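Local coordinates for protein glycosyl transferase (Staphylococcus aureus, PDB 5TZJ) that belongs to the family 2 glycosyl transferases and carries a helical linker region of the TarS type in the same chain, at residues Phe181-Tyr186 with Arg226-Glu231; Arg252-Ser257 with Arg298-Tyr303. All coordinates share one frame; numbering follows the deposited sequence.

Both contacts join helices, and they follow one another from helix 177-188 through helices 218-233 and 239-256 to helix 298-305. Contact 1, centred about 10 Å from the centre of the chain, sets helix 177-188 against helix 218-233 of the TarS-type linker region; contact 2, about 17 Å from that centre, pairs the end of helix 239-256 with helix 298-305 of the same region. Along the chain contact 1 closes before contact 2 opens. Their centres are 18 Å apart and their nearest atoms about 7 Å. Consecutive helices 218-233 and 239-256 bridge the gap: Ile228 touches Phe249, and His253 touches Tyr222 and Met225. Helix packing thus continues outward from the side where uridine-diphosphate-N-acetylglucosamine is bound.

Contact 1 (Phe181-Tyr186 with Arg226-Glu231); sequences FTMKAY and RLIAVE
Met183 and Ile228 form the buried half of this contact, plain packing of helix 177-188 on helix 218-233, and Lys184 with Glu231 the half nearer solvent. On the apolar side, CG of Met183 rests 4.1 Å from CG2 of Ile228, the two side chains crossing at about a right angle. In Met183, chi1 (-84°) sets CG toward Ile228, and the bend at chi2 (-63°) turns SD off from it. Ile228 also lies on Gln179 and Leu180 of the facing helix and touches Phe249 of helix 239-256; its side chain is about 11 Å from the bound uridine-diphosphate-N-acetylglucosamine.

The partly exposed side is a matter of aliphatic chain against carboxylate. Lys184 runs straight out beyond CG, across Glu231, whose CG stands anti to its backbone N (chi1 -165°) before the chain bends at chi2. Lys184 CG sits 3.7 Å from Glu231 CD, and Lys184 CE comes to 3.4 Å from Glu231 OE2. The ammonium passes beyond the carboxylate: Lys184 NZ stays 4.4 Å from Glu231 OE2, longer than a salt bridge.

No hydrogen bond crosses between the two segments. The chemistry implies a join held by apolar packing and methylene contacts, with the opposite charges probably adding only a loose electrostatic attraction on the partly exposed side.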
ATOM      1  N   PHE A 181       6.244  -3.799  -0.011  1.00 19.99           N
ATOM      2  CA  PHE A 181       6.097  -4.926   0.905  1.00 20.00           C
ATOM      3  C   PHE A 181       4.894  -5.783   0.535  1.00 22.13           C
ATOM      4  O   PHE A 181       5.001  -7.005   0.389  1.00 26.66           O
ATOM      5  CB  PHE A 181       5.949  -4.387   2.323  1.00 21.15           C
ATOM      6  CG  PHE A 181       5.694  -5.481   3.383  1.00 21.18           C
ATOM      7  CD1 PHE A 181       6.784  -6.089   4.022  1.00 23.93           C
ATOM      8  CD2 PHE A 181       4.416  -5.846   3.736  1.00 21.74           C
ATOM      9  CE1 PHE A 181       6.591  -7.089   5.000  1.00 26.53           C
ATOM     10  CE2 PHE A 181       4.186  -6.884   4.724  1.00 22.53           C
ATOM     11  CZ  PHE A 181       5.287  -7.486   5.356  1.00 25.84           C
ATOM     12  N   THR A 182       3.739  -5.158   0.371  1.00 21.39           N
ATOM     13  CA  THR A 182       2.540  -5.941   0.113  1.00 21.52           C
ATOM     14  C   THR A 182       2.521  -6.468  -1.321  1.00 21.36           C
ATOM     15  O   THR A 182       2.037  -7.572  -1.552  1.00 21.15           O
ATOM     16  CB  THR A 182       1.307  -5.083   0.403  1.00 22.99           C
ATOM     17  OG1 THR A 182       1.253  -4.818   1.824  1.00 26.57           O
ATOM     18  CG2 THR A 182      -0.000  -5.805  -0.083  1.00 21.47           C
ATOM     19  N   MET A 183       3.096  -5.732  -2.281  1.00 21.20           N
ATOM     20  CA  MET A 183       3.157  -6.266  -3.644  1.00 22.54           C
ATOM     21  C   MET A 183       4.035  -7.505  -3.693  1.00 26.05           C
ATOM     22  O   MET A 183       3.685  -8.500  -4.354  1.00 26.87           O
ATOM     23  CB  MET A 183       3.669  -5.203  -4.643  1.00 24.39           C
ATOM     24  CG  MET A 183       2.610  -4.269  -5.152  1.00 29.26           C
ATOM     25  SD  MET A 183       1.274  -5.058  -6.128  1.00 36.00           S
ATOM     26  CE  MET A 183       2.211  -6.165  -7.181  1.00 29.07           C
ATOM     27  N   LYS A 184       5.179  -7.465  -2.996  1.00 23.88           N
ATOM     28  CA  LYS A 184       6.017  -8.654  -2.842  1.00 24.09           C
ATOM     29  C   LYS A 184       5.233  -9.800  -2.204  1.00 24.98           C
ATOM     30  O   LYS A 184       5.327 -10.954  -2.646  1.00 27.59           O
ATOM     31  CB  LYS A 184       7.255  -8.337  -1.978  1.00 26.59           C
ATOM     32  CG  LYS A 184       8.419  -7.613  -2.689  1.00 28.46           C
ATOM     33  CD  LYS A 184       9.552  -7.238  -1.682  1.00 35.11           C
ATOM     34  CE  LYS A 184      10.755  -6.528  -2.357  1.00 36.20           C
ATOM     35  NZ  LYS A 184      11.843  -6.073  -1.412  1.00 33.44           N
ATOM     36  N   ALA A 185       4.484  -9.510  -1.142  1.00 23.63           N
ATOM     37  CA  ALA A 185       3.740 -10.590  -0.485  1.00 25.49           C
ATOM     38  C   ALA A 185       2.674 -11.138  -1.428  1.00 27.41           C
ATOM     39  O   ALA A 185       2.462 -12.353  -1.499  1.00 31.29           O
ATOM     40  CB  ALA A 185       3.090 -10.096   0.810  1.00 22.56           C
ATOM     41  N   TYR A 186       2.007 -10.254  -2.180  1.00 23.38           N
ATOM     42  CA  TYR A 186       1.032 -10.737  -3.164  1.00 25.81           C
ATOM     43  C   TYR A 186       1.705 -11.617  -4.209  1.00 31.60           C
ATOM     44  O   TYR A 186       1.203 -12.703  -4.554  1.00 35.14           O
ATOM     45  CB  TYR A 186       0.346  -9.563  -3.856  1.00 28.88           C
ATOM     46  CG  TYR A 186      -0.717  -8.789  -3.082  1.00 27.09           C
ATOM     47  CD1 TYR A 186      -1.391  -9.343  -2.028  1.00 24.02           C
ATOM     48  CD2 TYR A 186      -1.062  -7.486  -3.475  1.00 26.88           C
ATOM     49  CE1 TYR A 186      -2.409  -8.599  -1.354  1.00 30.52           C
ATOM     50  CE2 TYR A 186      -2.068  -6.755  -2.854  1.00 24.63           C
ATOM     51  CZ  TYR A 186      -2.739  -7.318  -1.781  1.00 27.87           C
ATOM     52  OH  TYR A 186      -3.709  -6.562  -1.157  1.00 23.61           O
ATOM     53  N   ARG A 226       9.554   2.346  -9.024  1.00 18.49           N
ATOM     54  CA  ARG A 226      10.472   1.577  -9.864  1.00 17.32           C
ATOM     55  C   ARG A 226      10.739   0.183  -9.288  1.00 18.41           C
ATOM     56  O   ARG A 226      10.736  -0.815 -10.019  1.00 20.20           O
ATOM     57  CB  ARG A 226      11.785   2.358 -10.029  1.00 19.80           C
ATOM     58  CG  ARG A 226      12.753   1.736 -11.027  1.00 22.23           C
ATOM     59  CD  ARG A 226      14.106   2.436 -10.993  1.00 27.39           C
ATOM     60  NE  ARG A 226      14.801   2.132  -9.734  1.00 26.18           N
ATOM     61  CZ  ARG A 226      15.375   0.955  -9.444  1.00 27.93           C
ATOM     62  NH1 ARG A 226      15.376  -0.020 -10.353  1.00 21.87           N
ATOM     63  NH2 ARG A 226      15.999   0.780  -8.251  1.00 28.55           N
ATOM     64  N   LEU A 227      11.061   0.095  -7.987  1.00 18.99           N
ATOM     65  CA  LEU A 227      11.288  -1.224  -7.395  1.00 17.49           C
ATOM     66  C   LEU A 227      10.080  -2.132  -7.582  1.00 18.44           C
ATOM     67  O   LEU A 227      10.231  -3.342  -7.774  1.00 22.46           O
ATOM     68  CB  LEU A 227      11.637  -1.113  -5.889  1.00 20.44           C
ATOM     69  CG  LEU A 227      12.983  -0.456  -5.585  1.00 22.09           C
ATOM     70  CD1 LEU A 227      13.153  -0.065  -4.114  1.00 23.70           C
ATOM     71  CD2 LEU A 227      14.099  -1.434  -5.959  1.00 25.77           C
ATOM     72  N   ILE A 228       8.869  -1.577  -7.490  1.00 18.41           N
ATOM     73  CA  ILE A 228       7.664  -2.380  -7.704  1.00 17.79           C
ATOM     74  C   ILE A 228       7.600  -2.888  -9.129  1.00 16.23           C
ATOM     75  O   ILE A 228       7.283  -4.051  -9.366  1.00 19.58           O
ATOM     76  CB  ILE A 228       6.397  -1.584  -7.330  1.00 22.33           C
ATOM     77  CG1 ILE A 228       6.287  -1.485  -5.805  1.00 21.59           C
ATOM     78  CG2 ILE A 228       5.108  -2.335  -7.754  1.00 16.69           C
ATOM     79  CD1 ILE A 228       5.265  -0.396  -5.393  1.00 25.92           C
ATOM     80  N   ALA A 229       7.910  -2.026 -10.101  1.00 22.03           N
ATOM     81  CA  ALA A 229       7.897  -2.464 -11.487  1.00 23.18           C
ATOM     82  C   ALA A 229       8.957  -3.540 -11.707  1.00 24.62           C
ATOM     83  O   ALA A 229       8.701  -4.531 -12.387  1.00 23.56           O
ATOM     84  CB  ALA A 229       8.127  -1.246 -12.428  1.00 22.42           C
ATOM     85  N   VAL A 230      10.152  -3.371 -11.115  1.00 20.59           N
ATOM     86  CA  VAL A 230      11.176  -4.413 -11.228  1.00 22.51           C
ATOM     87  C   VAL A 230      10.693  -5.712 -10.585  1.00 22.18           C
ATOM     88  O   VAL A 230      10.814  -6.800 -11.165  1.00 21.40           O
ATOM     89  CB  VAL A 230      12.490  -3.911 -10.593  1.00 25.23           C
ATOM     90  CG1 VAL A 230      13.503  -5.064 -10.472  1.00 25.86           C
ATOM     91  CG2 VAL A 230      13.024  -2.758 -11.466  1.00 23.98           C
ATOM     92  N   GLU A 231      10.102  -5.605  -9.397  1.00 20.67           N
ATOM     93  CA  GLU A 231       9.623  -6.786  -8.687  1.00 25.08           C
ATOM     94  C   GLU A 231       8.630  -7.576  -9.533  1.00 25.83           C
ATOM     95  O   GLU A 231       8.762  -8.801  -9.671  1.00 24.30           O
ATOM     96  CB  GLU A 231       8.991  -6.374  -7.351  1.00 23.80           C
ATOM     97  CG  GLU A 231       8.815  -7.522  -6.430  1.00 27.15           C
ATOM     98  CD  GLU A 231      10.183  -8.030  -5.895  1.00 33.13           C
ATOM     99  OE1 GLU A 231      10.326  -9.231  -5.746  1.00 34.86           O
ATOM    100  OE2 GLU A 231      11.121  -7.221  -5.648  1.00 36.65           O
TER

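Contact 2 (Arg252-Ser257 with Arg298-Tyr303); sequences RHFSFS and RPLLHY
The last turn of helix 239-256 faces the first turns of helix 298-305, with the backbones nearest at Phe254 and Leu300, whose CA atoms are 9.0 Å apart. The ring of Phe254 reaches across this distance. Phe254 points toward the other helix, and its ring meets two leucines at once, both obliquely: Phe254 CE2 lies 4.0 Å from Leu300 CB, while Phe254 CE1 and CZ are each 3.7 Å from Leu301 CD2. Phe254 and Leu300 lie alongside each other, running opposite ways. Leu301 starts off to the side, but chi1 (-62°) together with chi2 (172°) brings its CD2 methyl to the ring. Ile282 touches both Phe254 and Leu301, and Tyr312 and Val315 of helix 309-321 lie against Phe254 and Leu300 respectively.

Just past Phe254 the helix stops. Ser257 turns back to His253 O with both its N and its OG, the bond from Ser257 OG to His253 O being 2.7 Å; the two donors arrive from opposite faces of the carbonyl plane, and OG sits over the His253 ring. Phe254 itself packs in a buried apolar core where helices 239-256, 271-282, 298-305 and 309-321 meet, consistent with the helical interior of the TarS-type linker region.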
ATOM      1  N   ARG A 252      -3.917   1.775 -11.136  1.00 23.18           N
ATOM      2  CA  ARG A 252      -4.059   2.217  -9.760  1.00 26.78           C
ATOM      3  C   ARG A 252      -3.216   3.465  -9.495  1.00 23.16           C
ATOM      4  O   ARG A 252      -3.704   4.459  -8.934  1.00 25.06           O
ATOM      5  CB  ARG A 252      -3.635   1.080  -8.820  1.00 26.12           C
ATOM      6  CG  ARG A 252      -3.318   1.567  -7.388  1.00 31.76           C
ATOM      7  CD  ARG A 252      -2.014   0.948  -6.758  1.00 39.23           C
ATOM      8  NE  ARG A 252      -1.608   1.766  -5.599  1.00 39.02           N
ATOM      9  CZ  ARG A 252      -2.120   1.642  -4.380  1.00 36.84           C
ATOM     10  NH1 ARG A 252      -2.986   0.683  -4.124  1.00 30.11           N
ATOM     11  NH2 ARG A 252      -1.734   2.464  -3.395  1.00 39.68           N
ATOM     12  N   HIS A 253      -1.943   3.394  -9.850  1.00 21.21           N
ATOM     13  CA  HIS A 253      -0.977   4.431  -9.440  1.00 19.39           C
ATOM     14  C   HIS A 253      -1.347   5.776 -10.042  1.00 21.55           C
ATOM     15  O   HIS A 253      -1.444   6.786  -9.335  1.00 19.34           O
ATOM     16  CB  HIS A 253       0.416   4.038  -9.889  1.00 19.22           C
ATOM     17  CG  HIS A 253       1.437   5.118  -9.680  1.00 21.60           C
ATOM     18  ND1 HIS A 253       2.077   5.284  -8.472  1.00 16.65           N
ATOM     19  CD2 HIS A 253       1.901   6.102 -10.498  1.00 20.78           C
ATOM     20  CE1 HIS A 253       2.903   6.321  -8.551  1.00 18.58           C
ATOM     21  NE2 HIS A 253       2.821   6.837  -9.771  1.00 17.46           N
ATOM     22  N   PHE A 254      -1.623   5.788 -11.364  1.00 19.63           N
ATOM     23  CA  PHE A 254      -1.924   7.035 -12.061  1.00 23.69           C
ATOM     24  C   PHE A 254      -3.292   7.570 -11.697  1.00 22.92           C
ATOM     25  O   PHE A 254      -3.523   8.780 -11.858  1.00 24.69           O
ATOM     26  CB  PHE A 254      -1.820   6.855 -13.604  1.00 18.67           C
ATOM     27  CG  PHE A 254      -0.406   6.974 -14.121  1.00 21.18           C
ATOM     28  CD1 PHE A 254       0.481   5.890 -14.042  1.00 18.19           C
ATOM     29  CD2 PHE A 254       0.037   8.178 -14.661  1.00 19.11           C
ATOM     30  CE1 PHE A 254       1.774   6.008 -14.492  1.00 20.26           C
ATOM     31  CE2 PHE A 254       1.315   8.294 -15.136  1.00 19.08           C
ATOM     32  CZ  PHE A 254       2.198   7.229 -15.051  1.00 21.15           C
ATOM     33  N   SER A 255      -4.188   6.709 -11.165  1.00 21.84           N
ATOM     34  CA  SER A 255      -5.498   7.162 -10.732  1.00 25.03           C
ATOM     35  C   SER A 255      -5.496   7.687  -9.312  1.00 29.74           C
ATOM     36  O   SER A 255      -6.264   8.606  -9.011  1.00 29.14           O
ATOM     37  CB  SER A 255      -6.548   6.040 -10.802  1.00 27.68           C
ATOM     38  OG  SER A 255      -6.581   5.478 -12.087  1.00 27.92           O
ATOM     39  N   PHE A 256      -4.692   7.091  -8.401  1.00 29.61           N
ATOM     40  CA  PHE A 256      -4.894   7.382  -6.996  1.00 28.21           C
ATOM     41  C   PHE A 256      -3.687   7.973  -6.305  1.00 28.10           C
ATOM     42  O   PHE A 256      -3.848   8.566  -5.242  1.00 35.17           O
ATOM     43  CB  PHE A 256      -5.381   6.127  -6.258  1.00 32.49           C
ATOM     44  CG  PHE A 256      -6.734   5.695  -6.721  1.00 45.67           C
ATOM     45  CD1 PHE A 256      -7.807   6.567  -6.632  1.00 52.32           C
ATOM     46  CD2 PHE A 256      -6.928   4.473  -7.341  1.00 48.41           C
ATOM     47  CE1 PHE A 256      -9.083   6.207  -7.100  1.00 53.73           C
ATOM     48  CE2 PHE A 256      -8.184   4.109  -7.797  1.00 51.11           C
ATOM     49  CZ  PHE A 256      -9.260   4.981  -7.673  1.00 53.57           C
ATOM     50  N   SER A 257      -2.525   7.912  -6.883  1.00 27.06           N
ATOM     51  CA  SER A 257      -1.353   8.430  -6.184  1.00 27.93           C
ATOM     52  C   SER A 257      -1.177   9.918  -6.487  1.00 26.98           C
ATOM     53  O   SER A 257      -1.909  10.505  -7.302  1.00 26.69           O
ATOM     54  CB  SER A 257      -0.102   7.665  -6.596  1.00 23.74           C
ATOM     55  OG  SER A 257       0.321   8.188  -7.856  1.00 24.77           O
ATOM     56  N   ARG A 298      -2.029   6.299 -21.655  1.00 18.54           N
ATOM     57  CA  ARG A 298      -0.982   5.996 -22.629  1.00 20.67           C
ATOM     58  C   ARG A 298      -0.170   7.230 -23.006  1.00 20.56           C
ATOM     59  O   ARG A 298       1.074   7.115 -23.072  1.00 19.14           O
ATOM     60  CB  ARG A 298      -1.577   5.317 -23.892  1.00 17.07           C
ATOM     61  CG  ARG A 298      -2.395   4.095 -23.480  1.00 19.18           C
ATOM     62  CD  ARG A 298      -2.600   2.981 -24.606  1.00 24.68           C
ATOM     63  NE  ARG A 298      -3.524   2.001 -23.982  1.00 28.75           N
ATOM     64  CZ  ARG A 298      -4.695   1.621 -24.521  1.00 30.32           C
ATOM     65  NH1 ARG A 298      -5.069   2.074 -25.702  1.00 27.99           N
ATOM     66  NH2 ARG A 298      -5.499   0.800 -23.860  1.00 27.05           N
ATOM     67  N   PRO A 299      -0.760   8.414 -23.202  1.00 18.58           N
ATOM     68  CA  PRO A 299       0.107   9.594 -23.468  1.00 19.73           C
ATOM     69  C   PRO A 299       0.903  10.020 -22.232  1.00 19.97           C
ATOM     70  O   PRO A 299       1.983  10.609 -22.374  1.00 18.14           O
ATOM     71  CB  PRO A 299      -0.878  10.688 -23.894  1.00 24.90           C
ATOM     72  CG  PRO A 299      -2.202  10.261 -23.323  1.00 24.62           C
ATOM     73  CD  PRO A 299      -2.200   8.753 -23.293  1.00 21.59           C
ATOM     74  N   LEU A 300       0.389   9.779 -21.024  1.00 16.69           N
ATOM     75  CA  LEU A 300       1.189  10.166 -19.856  1.00 19.43           C
ATOM     76  C   LEU A 300       2.412   9.264 -19.742  1.00 18.91           C
ATOM     77  O   LEU A 300       3.523   9.738 -19.452  1.00 17.13           O
ATOM     78  CB  LEU A 300       0.352  10.082 -18.574  1.00 14.66           C
ATOM     79  CG  LEU A 300      -0.840  11.041 -18.593  1.00 17.60           C
ATOM     80  CD1 LEU A 300      -1.687  10.862 -17.354  1.00 16.83           C
ATOM     81  CD2 LEU A 300      -0.349  12.507 -18.722  1.00 15.74           C
ATOM     82  N   LEU A 301       2.223   7.951 -19.968  1.00 20.87           N
ATOM     83  CA  LEU A 301       3.366   7.032 -19.989  1.00 18.33           C
ATOM     84  C   LEU A 301       4.357   7.441 -21.063  1.00 20.94           C
ATOM     85  O   LEU A 301       5.574   7.421 -20.835  1.00 19.33           O
ATOM     86  CB  LEU A 301       2.902   5.593 -20.214  1.00 17.10           C
ATOM     87  CG  LEU A 301       1.982   5.028 -19.128  1.00 22.02           C
ATOM     88  CD1 LEU A 301       1.443   3.700 -19.532  1.00 20.82           C
ATOM     89  CD2 LEU A 301       2.768   4.875 -17.826  1.00 25.13           C
ATOM     90  N   HIS A 302       3.853   7.774 -22.259  1.00 20.07           N
ATOM     91  CA  HIS A 302       4.715   8.239 -23.354  1.00 18.96           C
ATOM     92  C   HIS A 302       5.601   9.405 -22.928  1.00 18.67           C
ATOM     93  O   HIS A 302       6.831   9.339 -23.038  1.00 20.17           O
ATOM     94  CB  HIS A 302       3.856   8.656 -24.555  1.00 19.66           C
ATOM     95  CG  HIS A 302       4.654   9.095 -25.735  1.00 17.42           C
ATOM     96  ND1 HIS A 302       5.181   8.196 -26.649  1.00 21.99           N
ATOM     97  CD2 HIS A 302       5.028  10.330 -26.153  1.00 18.13           C
ATOM     98  CE1 HIS A 302       5.829   8.872 -27.593  1.00 26.03           C
ATOM     99  NE2 HIS A 302       5.757  10.163 -27.308  1.00 22.66           N
ATOM    100  N   TYR A 303       4.998  10.488 -22.442  1.00 18.99           N
ATOM    101  CA  TYR A 303       5.784  11.688 -22.138  1.00 19.11           C
ATOM    102  C   TYR A 303       6.590  11.553 -20.840  1.00 17.90           C
ATOM    103  O   TYR A 303       7.641  12.180 -20.711  1.00 17.99           O
ATOM    104  CB  TYR A 303       4.852  12.907 -22.103  1.00 17.22           C
ATOM    105  CG  TYR A 303       4.360  13.208 -23.523  1.00 21.24           C
ATOM    106  CD1 TYR A 303       5.278  13.428 -24.545  1.00 24.19           C
ATOM    107  CD2 TYR A 303       2.993  13.208 -23.834  1.00 21.75           C
ATOM    108  CE1 TYR A 303       4.869  13.676 -25.860  1.00 24.51           C
ATOM    109  CE2 TYR A 303       2.567  13.440 -25.158  1.00 27.61           C
ATOM    110  CZ  TYR A 303       3.499  13.694 -26.150  1.00 27.53           C
ATOM    111  OH  TYR A 303       3.066  13.917 -27.448  1.00 25.88           O
TER